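Local coordinates for protein putative laminarinase (Phanerochaete chrysosporium, PDB 2W39) that probably hydrolyses beta-1,3-glucans such as laminarin, and some mixed-linked beta-glucans, as an extracellular family 16 glycoside hydrolase of a white-rot fungus, at residues Cys96-Ala101 / Ser282-Ala287; Gly121-Ser126 / Ala261-Gly266; Trp186-Arg191 / Asn210-Gly215. All coordinates share one frame; numbering follows the deposited sequence. Where two conformers were deposited one is given.

Interaction 1 of 3, residues Cys96-Ala101 / Ser282-Ala287; sequences CGTWPA and SAFANA. With BGC (beta-D-glucopyranose), chain B; LGC (D-glucono-1,5-lactone), chain D.
The edge of the Phe284 ring faces segment 96-101. Its CE2 lies 3.3 Å from Cys96 O, and the carbonyl oxygen sits at the ring edge, near the ring plane. This is a C-H edge facing an oxygen, not a stack. Thr98 CG2 reaches the same edge and also touches the methyl of Ala287, with CG2 4.1 Å from Ala287 CB. The Thr98 and Phe284 side chains pass alongside one another, running in opposite senses. No direct hydrogen bond joins the segments. Water 1 does so instead: it donates to Cys96 O at 3.0 Å and to Ala283 O at 3.1 Å. Cys96 O is therefore met by both the water and the phenyl edge.

Several features set these groups in place. Thr98 OG1 stands between its own N and C (chi1 61°) and bonds to Gly95 O, which turns CG2 to the loop. A type I turn from Phe284 to Ala287, closed by Ala287 N to Phe284 O at 3.0 Å, brings Phe284 and Ala287 to the strand together. Tyr276 and Val277 of helix 273-279 pack on Phe284, and Cys96 is in a disulfide with Cys269.

Further along the strand, Trp99 and Ala101 border the bound sugar. Glucose and the lactone are modelled over each other, and O6 of either is 3.2 Å from Trp99 NE1, obliquely to the ring, while the Trp99 N-H bonds to Glu120. Strand 98-105 thus has the loop before strand 288-297 behind it and sugar in front, as expected of a strand lining the glucan-binding cleft of the GH16 beta-sandwich.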
loop_
_atom_site.group_PDB
_atom_site.type_symbol
_atom_site.label_atom_id
_atom_site.label_comp_id
_atom_site.label_asym_id
_atom_site.label_seq_id
_atom_site.Cartn_x
_atom_site.Cartn_y
_atom_site.Cartn_z
ATOM N N CYS A 96 -15.003 -5.612 6.030
ATOM C CA CYS A 96 -14.525 -6.878 6.554
ATOM C C CYS A 96 -13.912 -7.719 5.443
ATOM O O CYS A 96 -14.489 -7.850 4.361
ATOM C CB CYS A 96 -15.681 -7.624 7.198
ATOM S SG CYS A 96 -16.021 -7.050 8.897
ATOM N N GLY A 97 -12.729 -8.263 5.726
ATOM C CA GLY A 97 -12.033 -9.115 4.784
ATOM C C GLY A 97 -11.055 -8.390 3.891
ATOM O O GLY A 97 -10.227 -9.025 3.241
ATOM N N THR A 98 -11.122 -7.062 3.847
ATOM C CA THR A 98 -10.266 -6.327 2.921
ATOM C C THR A 98 -8.817 -6.253 3.380
ATOM O O THR A 98 -8.533 -6.124 4.577
ATOM C CB THR A 98 -10.771 -4.891 2.647
ATOM O OG1 THR A 98 -10.798 -4.116 3.845
ATOM C CG2 THR A 98 -12.148 -4.879 1.980
ATOM N N TRP A 99 -7.923 -6.312 2.399
ATOM C CA TRP A 99 -6.488 -6.216 2.625
ATOM C C TRP A 99 -5.891 -5.406 1.472
ATOM O O TRP A 99 -5.378 -5.957 0.492
ATOM C CB TRP A 99 -5.888 -7.604 2.751
ATOM C CG TRP A 99 -4.412 -7.654 3.043
ATOM C CD1 TRP A 99 -3.541 -6.609 3.274
ATOM C CD2 TRP A 99 -3.629 -8.846 3.113
ATOM N NE1 TRP A 99 -2.264 -7.088 3.465
ATOM C CE2 TRP A 99 -2.290 -8.459 3.379
ATOM C CE3 TRP A 99 -3.922 -10.206 2.963
ATOM C CZ2 TRP A 99 -1.246 -9.391 3.492
ATOM C CZ3 TRP A 99 -2.882 -11.127 3.082
ATOM C CH2 TRP A 99 -1.569 -10.718 3.342
ATOM N N PRO A 100 -6.015 -4.075 1.567
ATOM C CA PRO A 100 -5.449 -3.198 0.550
ATOM C C PRO A 100 -3.974 -2.909 0.831
ATOM O O PRO A 100 -3.544 -2.965 1.988
ATOM C CB PRO A 100 -6.259 -1.917 0.719
ATOM C CG PRO A 100 -6.556 -1.861 2.212
ATOM C CD PRO A 100 -6.702 -3.307 2.630
ATOM N N ALA A 101 -3.222 -2.572 -0.211
ATOM C CA ALA A 101 -1.847 -2.145 -0.033
ATOM C C ALA A 101 -1.374 -1.240 -1.155
ATOM O O ALA A 101 -1.773 -1.402 -2.317
ATOM C CB ALA A 101 -0.919 -3.363 0.094
ATOM N N SER A 282 -22.586 -6.653 -1.673
ATOM C CA SER A 282 -22.908 -5.262 -1.373
ATOM C C SER A 282 -21.993 -4.668 -0.312
ATOM O O SER A 282 -21.727 -3.460 -0.321
ATOM C CB SER A 282 -24.379 -5.113 -0.978
ATOM O OG SER A 282 -25.205 -5.399 -2.093
ATOM N N ALA A 283 -21.487 -5.522 0.579
ATOM C CA ALA A 283 -20.584 -5.092 1.647
ATOM C C ALA A 283 -19.234 -4.604 1.109
ATOM O O ALA A 283 -18.421 -4.099 1.877
ATOM C CB ALA A 283 -20.370 -6.215 2.651
ATOM N N PHE A 284 -19.004 -4.775 -0.193
ATOM C CA PHE A 284 -17.764 -4.345 -0.834
ATOM C C PHE A 284 -17.941 -3.134 -1.727
ATOM O O PHE A 284 -17.017 -2.764 -2.446
ATOM C CB PHE A 284 -17.106 -5.536 -1.545
ATOM C CG PHE A 284 -16.749 -6.611 -0.585
ATOM C CD1 PHE A 284 -17.551 -7.737 -0.451
ATOM C CD2 PHE A 284 -15.701 -6.428 0.300
ATOM C CE1 PHE A 284 -17.257 -8.689 0.510
ATOM C CE2 PHE A 284 -15.397 -7.384 1.249
ATOM C CZ PHE A 284 -16.188 -8.509 1.353
ATOM N N ALA A 285 -19.097 -2.468 -1.646
ATOM C CA ALA A 285 -19.298 -1.233 -2.412
ATOM C C ALA A 285 -18.268 -0.157 -2.045
ATOM O O ALA A 285 -17.888 0.647 -2.891
ATOM C CB ALA A 285 -20.720 -0.713 -2.236
ATOM N N ASN A 286 -17.802 -0.173 -0.802
ATOM C CA ASN A 286 -16.799 0.793 -0.353
ATOM C C ASN A 286 -15.383 0.245 -0.349
ATOM O O ASN A 286 -14.472 0.877 0.171
ATOM C CB ASN A 286 -17.192 1.407 0.987
ATOM C CG ASN A 286 -18.389 2.341 0.850
ATOM O OD1 ASN A 286 -18.518 3.055 -0.150
ATOM N ND2 ASN A 286 -19.268 2.332 1.843
ATOM N N ALA A 287 -15.199 -0.901 -0.999
ATOM C CA ALA A 287 -13.877 -1.510 -1.132
ATOM C C ALA A 287 -13.204 -0.993 -2.405
ATOM O O ALA A 287 -12.996 -1.739 -3.366
ATOM C CB ALA A 287 -13.999 -3.024 -1.134
HETATM C C2 BGC B . 3.545 -9.084 2.237
HETATM C C3 BGC B . 3.366 -9.192 0.720
HETATM C C4 BGC B . 2.026 -8.580 0.349
HETATM C C5 BGC B . 2.138 -7.087 0.615
HETATM C C6 BGC B . 0.880 -6.345 0.181
HETATM C C1 BGC B . 3.051 -7.765 2.867
HETATM O O1 BGC B . 2.196 -8.067 3.986
HETATM O O2 BGC B . 4.929 -9.282 2.570
HETATM O O3 BGC B . 3.455 -10.562 0.287
HETATM O O4 BGC B . 1.709 -8.820 -1.022
HETATM O O5 BGC B . 2.362 -6.831 2.011
HETATM O O6 BGC B . -0.121 -6.459 1.199
HETATM C C1 LGC D . 3.505 -7.935 2.596
HETATM C C2 LGC D . 3.854 -9.240 1.944
HETATM O O5 LGC D . 2.764 -6.876 1.913
HETATM O O1 LGC D . 3.836 -7.738 3.755
HETATM O O2 LGC D . 5.268 -9.494 2.050
HETATM C C3 LGC D . 3.379 -9.265 0.487
HETATM O O3 LGC D . 3.288 -10.624 0.025
HETATM C C4 LGC D . 2.026 -8.563 0.362
HETATM O O4 LGC D . 1.437 -8.798 -0.913
HETATM C C5 LGC D . 2.276 -7.076 0.578
HETATM C C6 LGC D . 1.060 -6.173 0.388
HETATM O O6 LGC D . -0.052 -6.570 1.204
HETATM O O HOH W 1 -16.743 -5.952 3.663
#

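Interaction 2 of 3, residues Gly121-Ser126 / Ala261-Gly266; sequences GVNDQS and ASIFNG
Asn123 meets the helix through its side-chain amide, next to Ile263 and Phe264. It is part of a type I' beta turn, Val122 to Gln125, in the loop after strand 115-120. The helix 261-266 lies against this turn. In the GH16 beta-sandwich the contact joins a loop at the edge of the substrate cleft to a short helix outside the sheet.

The apolar part is small. Val122 CG2 touches Ile263 CG2 at 3.9 Å, the two side chains being roughly perpendicular. Ile263 CG2 also borders Asn123 ND2. Trp257 packs on both Val122 and Ile263 and so extends this apolar patch.

The amide meets the aromatic ring at its rim. Asn123 OD1 is 3.6 Å from Phe264 CD1, near the ring plane, and the amide and ring planes are 74° apart. Asn123 ND2 is turned to the helix backbone, 3.6 Å from Phe264 CA. Phe264 is itself packed by Cys273 and Tyr276 of helix 273-279.

Polar links across the contact pass through water. Asn123 ND2 donates to water 2 at 3.1 Å, and that water donates to Ile263 O at 2.7 Å. The remaining amide bonds go outside the two segments: OD1 accepts from Gly97 N, and ND2 also donates to Ala258 O. With both ends bonded, the buried amide is fixed in rotation.

Within the turn, Gln125 N bonds to Val122 O. Gln125 NE2 adds a nearly straight bond to Asn123 O, 3.0 Å long with an N-H...O angle of 169°, the acceptor lying in the Gln125 amide plane.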
loop_
_atom_site.group_PDB
_atom_site.type_symbol
_atom_site.label_atom_id
_atom_site.label_comp_id
_atom_site.label_asym_id
_atom_site.label_seq_id
_atom_site.Cartn_x
_atom_site.Cartn_y
_atom_site.Cartn_z
ATOM N N GLY A 121 -3.072 -2.582 5.624
ATOM C CA GLY A 121 -3.738 -3.082 6.820
ATOM C C GLY A 121 -4.778 -4.100 6.418
ATOM O O GLY A 121 -4.861 -4.492 5.250
ATOM N N VAL A 122 -5.553 -4.542 7.409
ATOM C CA VAL A 122 -6.564 -5.555 7.182
ATOM C C VAL A 122 -7.819 -5.263 7.981
ATOM O O VAL A 122 -7.750 -4.726 9.093
ATOM C CB VAL A 122 -6.058 -6.985 7.568
ATOM C CG1 VAL A 122 -4.873 -7.381 6.717
ATOM C CG2 VAL A 122 -5.720 -7.088 9.047
ATOM N N ASN A 123 -8.955 -5.663 7.421
ATOM C CA ASN A 123 -10.210 -5.717 8.181
ATOM C C ASN A 123 -10.536 -4.427 8.894
ATOM O O ASN A 123 -11.070 -4.449 10.009
ATOM C CB ASN A 123 -10.174 -6.884 9.176
ATOM C CG ASN A 123 -9.970 -8.218 8.482
ATOM O OD1 ASN A 123 -10.559 -8.459 7.431
ATOM N ND2 ASN A 123 -9.160 -9.091 9.067
ATOM N N ASP A 124 -10.233 -3.300 8.248
ATOM C CA ASP A 124 -10.553 -1.969 8.775
ATOM C C ASP A 124 -9.804 -1.604 10.058
ATOM O O ASP A 124 -10.170 -0.657 10.746
ATOM C CB ASP A 124 -12.081 -1.788 8.937
ATOM C CG ASP A 124 -12.818 -1.905 7.623
ATOM O OD1 ASP A 124 -12.261 -1.514 6.579
ATOM O OD2 ASP A 124 -13.987 -2.364 7.627
ATOM N N GLN A 125 -8.744 -2.331 10.378
ATOM C CA GLN A 125 -8.050 -2.106 11.643
ATOM C C GLN A 125 -6.965 -1.048 11.552
ATOM O O GLN A 125 -5.820 -1.321 11.205
ATOM C CB GLN A 125 -7.467 -3.418 12.177
ATOM C CG GLN A 125 -8.510 -4.485 12.422
ATOM C CD GLN A 125 -9.571 -4.031 13.385
ATOM O OE1 GLN A 125 -9.312 -3.901 14.583
ATOM N NE2 GLN A 125 -10.775 -3.784 12.880
ATOM N N SER A 126 -7.343 0.189 11.879
ATOM C CA SER A 126 -6.384 1.288 12.030
ATOM C C SER A 126 -5.433 0.972 13.184
ATOM O O SER A 126 -5.772 0.171 14.063
ATOM C CB SER A 126 -7.111 2.608 12.319
ATOM O OG SER A 126 -7.767 3.105 11.169
ATOM N N ALA A 261 -8.631 -16.541 11.292
ATOM C CA ALA A 261 -9.838 -16.403 12.098
ATOM C C ALA A 261 -9.660 -15.468 13.294
ATOM O O ALA A 261 -10.508 -14.621 13.551
ATOM C CB ALA A 261 -10.337 -17.759 12.546
ATOM N N SER A 262 -8.544 -15.587 14.000
ATOM C CA SER A 262 -8.324 -14.745 15.170
ATOM C C SER A 262 -8.303 -13.262 14.800
ATOM O O SER A 262 -8.793 -12.417 15.551
ATOM C CB SER A 262 -7.038 -15.156 15.897
ATOM O OG SER A 262 -5.888 -14.883 15.119
ATOM N N ILE A 263 -7.753 -12.966 13.625
ATOM C CA ILE A 263 -7.611 -11.602 13.132
ATOM C C ILE A 263 -8.953 -11.088 12.586
ATOM O O ILE A 263 -9.401 -10.011 12.953
ATOM C CB ILE A 263 -6.458 -11.544 12.078
ATOM C CG1 ILE A 263 -5.145 -11.976 12.749
ATOM C CG2 ILE A 263 -6.332 -10.167 11.418
ATOM C CD1 ILE A 263 -3.939 -12.046 11.833
ATOM N N PHE A 264 -9.599 -11.886 11.741
ATOM C CA PHE A 264 -10.875 -11.523 11.131
ATOM C C PHE A 264 -11.970 -11.392 12.190
ATOM O O PHE A 264 -12.631 -10.355 12.280
ATOM C CB PHE A 264 -11.228 -12.577 10.079
ATOM C CG PHE A 264 -12.506 -12.309 9.325
ATOM C CD1 PHE A 264 -12.535 -11.375 8.285
ATOM C CD2 PHE A 264 -13.661 -13.033 9.612
ATOM C CE1 PHE A 264 -13.711 -11.146 7.562
ATOM C CE2 PHE A 264 -14.835 -12.813 8.904
ATOM C CZ PHE A 264 -14.871 -11.865 7.877
ATOM N N ASN A 265 -12.161 -12.432 13.001
ATOM C CA ASN A 265 -13.154 -12.359 14.071
ATOM C C ASN A 265 -12.765 -11.365 15.156
ATOM O O ASN A 265 -13.639 -10.733 15.754
ATOM C CB ASN A 265 -13.437 -13.736 14.679
ATOM C CG ASN A 265 -14.042 -14.707 13.681
ATOM O OD1 ASN A 265 -14.914 -14.349 12.867
ATOM N ND2 ASN A 265 -13.587 -15.945 13.732
ATOM N N GLY A 266 -11.460 -11.215 15.389
ATOM C CA GLY A 266 -10.938 -10.247 16.360
ATOM C C GLY A 266 -11.286 -8.814 16.010
ATOM O O GLY A 266 -11.360 -7.945 16.887
HETATM O O HOH W 2 -8.275 -7.840 11.712
#

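Interaction 3 of 3, residues Trp186-Arg191 / Asn210-Gly215; sequences WYAMER and NDIASG
Strand 186-191 and helix 210-214 run at 121° to each other, with axes 9.1 Å apart at closest. Trp186 and Ala188, two residues apart, point their CB atoms at the helix, while Tyr187 between them points away. Ile212 fits against both. Its CG2 is 3.4 Å from Trp186 CB, a tight packing distance, and lies over the indole face at CG. The other branch, CG1, is anti to the carbonyl carbon (chi1 -70°) and carries CD1 to 4.0 Å from Ala188 CB. One branch of Ile212 thus serves each residue.

The helix here lies on the outer face of the antiparallel sheet of the GH16 beta-sandwich, where Val86 and Phe201 of the two neighbouring strands also pack on Ile212.

The indole lies flat over the helix backbone. Ala213 CA makes a CH-pi contact, 3.9 Å from the centroid of the five-membered ring of Trp186 and 30° off its normal. Ala213 CB follows toward the benzo half, 3.8 Å from Trp186 CZ2. Arg203 makes a cation-pi contact with the indole. At its N-H edge, water 3 takes a weak bond from Trp186 NE1 at 3.1 Å and lies 2.8 Å from Ile212 O.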
loop_
_atom_site.group_PDB
_atom_site.type_symbol
_atom_site.label_atom_id
_atom_site.label_comp_id
_atom_site.label_asym_id
_atom_site.label_seq_id
_atom_site.Cartn_x
_atom_site.Cartn_y
_atom_site.Cartn_z
ATOM N N TRP A 186 -2.263 12.166 2.135
ATOM C CA TRP A 186 -1.077 11.958 1.317
ATOM C C TRP A 186 -0.124 11.028 2.033
ATOM O O TRP A 186 0.137 11.164 3.244
ATOM C CB TRP A 186 -0.338 13.267 1.059
ATOM C CG TRP A 186 -1.100 14.275 0.266
ATOM C CD1 TRP A 186 -1.053 14.441 -1.094
ATOM C CD2 TRP A 186 -1.988 15.277 0.772
ATOM N NE1 TRP A 186 -1.860 15.489 -1.462
ATOM C CE2 TRP A 186 -2.447 16.018 -0.342
ATOM C CE3 TRP A 186 -2.449 15.616 2.058
ATOM C CZ2 TRP A 186 -3.334 17.098 -0.216
ATOM C CZ3 TRP A 186 -3.326 16.707 2.184
ATOM C CH2 TRP A 186 -3.760 17.429 1.046
ATOM N N TYR A 187 0.394 10.061 1.289
ATOM C CA TYR A 187 1.518 9.228 1.735
ATOM C C TYR A 187 2.697 9.534 0.845
ATOM O O TYR A 187 2.567 9.526 -0.388
ATOM C CB TYR A 187 1.169 7.743 1.650
ATOM C CG TYR A 187 0.463 7.242 2.892
ATOM C CD1 TYR A 187 -0.931 7.204 2.982
ATOM C CD2 TYR A 187 1.213 6.818 3.995
ATOM C CE1 TYR A 187 -1.555 6.733 4.149
ATOM C CE2 TYR A 187 0.596 6.380 5.159
ATOM C CZ TYR A 187 -0.781 6.340 5.221
ATOM O OH TYR A 187 -1.337 5.908 6.398
ATOM N N ALA A 188 3.861 9.766 1.448
ATOM C CA ALA A 188 5.093 9.994 0.686
ATOM C C ALA A 188 6.163 9.065 1.230
ATOM O O ALA A 188 6.268 8.857 2.441
ATOM C CB ALA A 188 5.532 11.442 0.794
ATOM N N MET A 189 6.970 8.512 0.334
ATOM C CA MET A 189 8.047 7.607 0.729
ATOM C C MET A 189 9.310 8.067 0.031
ATOM O O MET A 189 9.308 8.208 -1.197
ATOM C CB MET A 189 7.673 6.164 0.358
ATOM C CG MET A 189 8.618 5.065 0.847
ATOM S SD MET A 189 10.207 4.990 -0.022
ATOM C CE MET A 189 9.679 4.553 -1.672
ATOM N N GLU A 190 10.359 8.336 0.813
ATOM C CA GLU A 190 11.687 8.629 0.294
ATOM C C GLU A 190 12.600 7.448 0.567
ATOM O O GLU A 190 12.734 7.004 1.710
ATOM C CB GLU A 190 12.260 9.900 0.940
ATOM C CG GLU A 190 13.691 10.203 0.474
ATOM C CD GLU A 190 14.320 11.411 1.127
ATOM O OE1 GLU A 190 13.786 11.890 2.142
ATOM O OE2 GLU A 190 15.382 11.860 0.622
ATOM N N ARG A 191 13.240 6.955 -0.493
ATOM C CA ARG A 191 14.221 5.882 -0.376
ATOM C C ARG A 191 15.554 6.393 -0.912
ATOM O O ARG A 191 15.657 6.870 -2.042
ATOM C CB ARG A 191 13.789 4.666 -1.195
ATOM C CG ARG A 191 14.895 3.632 -1.323
ATOM C CD ARG A 191 14.448 2.356 -2.012
ATOM N NE ARG A 191 15.614 1.690 -2.581
ATOM C CZ ARG A 191 15.555 0.831 -3.592
ATOM N NH1 ARG A 191 14.380 0.420 -4.050
ATOM N NH2 ARG A 191 16.678 0.369 -4.120
ATOM N N ASN A 210 3.826 21.773 1.141
ATOM C CA ASN A 210 3.319 22.083 -0.190
ATOM C C ASN A 210 3.866 21.116 -1.252
ATOM O O ASN A 210 3.162 20.734 -2.183
ATOM C CB ASN A 210 3.605 23.536 -0.554
ATOM C CG ASN A 210 2.922 23.946 -1.814
ATOM O OD1 ASN A 210 1.783 24.447 -1.784
ATOM N ND2 ASN A 210 3.571 23.718 -2.935
ATOM N N ASP A 211 5.134 20.725 -1.102
ATOM C CA ASP A 211 5.749 19.769 -2.031
ATOM C C ASP A 211 4.898 18.510 -2.193
ATOM O O ASP A 211 4.763 17.975 -3.291
ATOM C CB ASP A 211 7.091 19.297 -1.483
ATOM C CG ASP A 211 8.205 20.291 -1.645
ATOM O OD1 ASP A 211 8.013 21.352 -2.285
ATOM O OD2 ASP A 211 9.297 19.972 -1.129
ATOM N N ILE A 212 4.379 18.023 -1.076
ATOM C CA ILE A 212 3.548 16.824 -1.067
ATOM C C ILE A 212 2.144 17.131 -1.574
ATOM O O ILE A 212 1.625 16.413 -2.428
ATOM C CB ILE A 212 3.503 16.214 0.350
ATOM C CG1 ILE A 212 4.870 15.603 0.718
ATOM C CG2 ILE A 212 2.377 15.186 0.493
ATOM C CD1 ILE A 212 4.975 15.125 2.143
ATOM N N ALA A 213 1.532 18.192 -1.052
ATOM C CA ALA A 213 0.121 18.455 -1.314
ATOM C C ALA A 213 -0.154 18.895 -2.754
ATOM O O ALA A 213 -1.166 18.504 -3.326
ATOM C CB ALA A 213 -0.393 19.474 -0.323
ATOM N N SER A 214 0.743 19.689 -3.333
ATOM C CA SER A 214 0.499 20.271 -4.661
ATOM C C SER A 214 1.274 19.648 -5.806
ATOM O O SER A 214 1.004 19.945 -6.971
ATOM C CB SER A 214 0.765 21.768 -4.629
ATOM O OG SER A 214 -0.292 22.380 -3.922
ATOM N N GLY A 215 2.272 18.842 -5.483
ATOM C CA GLY A 215 3.015 18.139 -6.516
ATOM C C GLY A 215 3.763 18.981 -7.536
ATOM O O GLY A 215 3.667 18.712 -8.726
HETATM O O HOH W 3 -0.392 15.609 -4.206
#

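How the interactions relate
All three contacts are mostly buried, yet they sit in different parts of the fold. Interactions 1 and 2 are neighbours, with centres about 12 Å apart. They are joined directly by Thr98 O and Asn123 N, 2.9 Å apart, and share the Gly97-Asn123 bond. Both lie beside the sugar-binding cleft. Interaction 3 is on the opposite side of the chain's centre, in the other large sheet; its centre is about 26 and 29 Å from theirs. A water bridges each contact, weakly on the Trp186 side in interaction 3, which buries the most surface, 216 Å², and has the larger apolar and CH-pi share. Along the chain, interaction 3 is nested within interaction 2, and that within interaction 1.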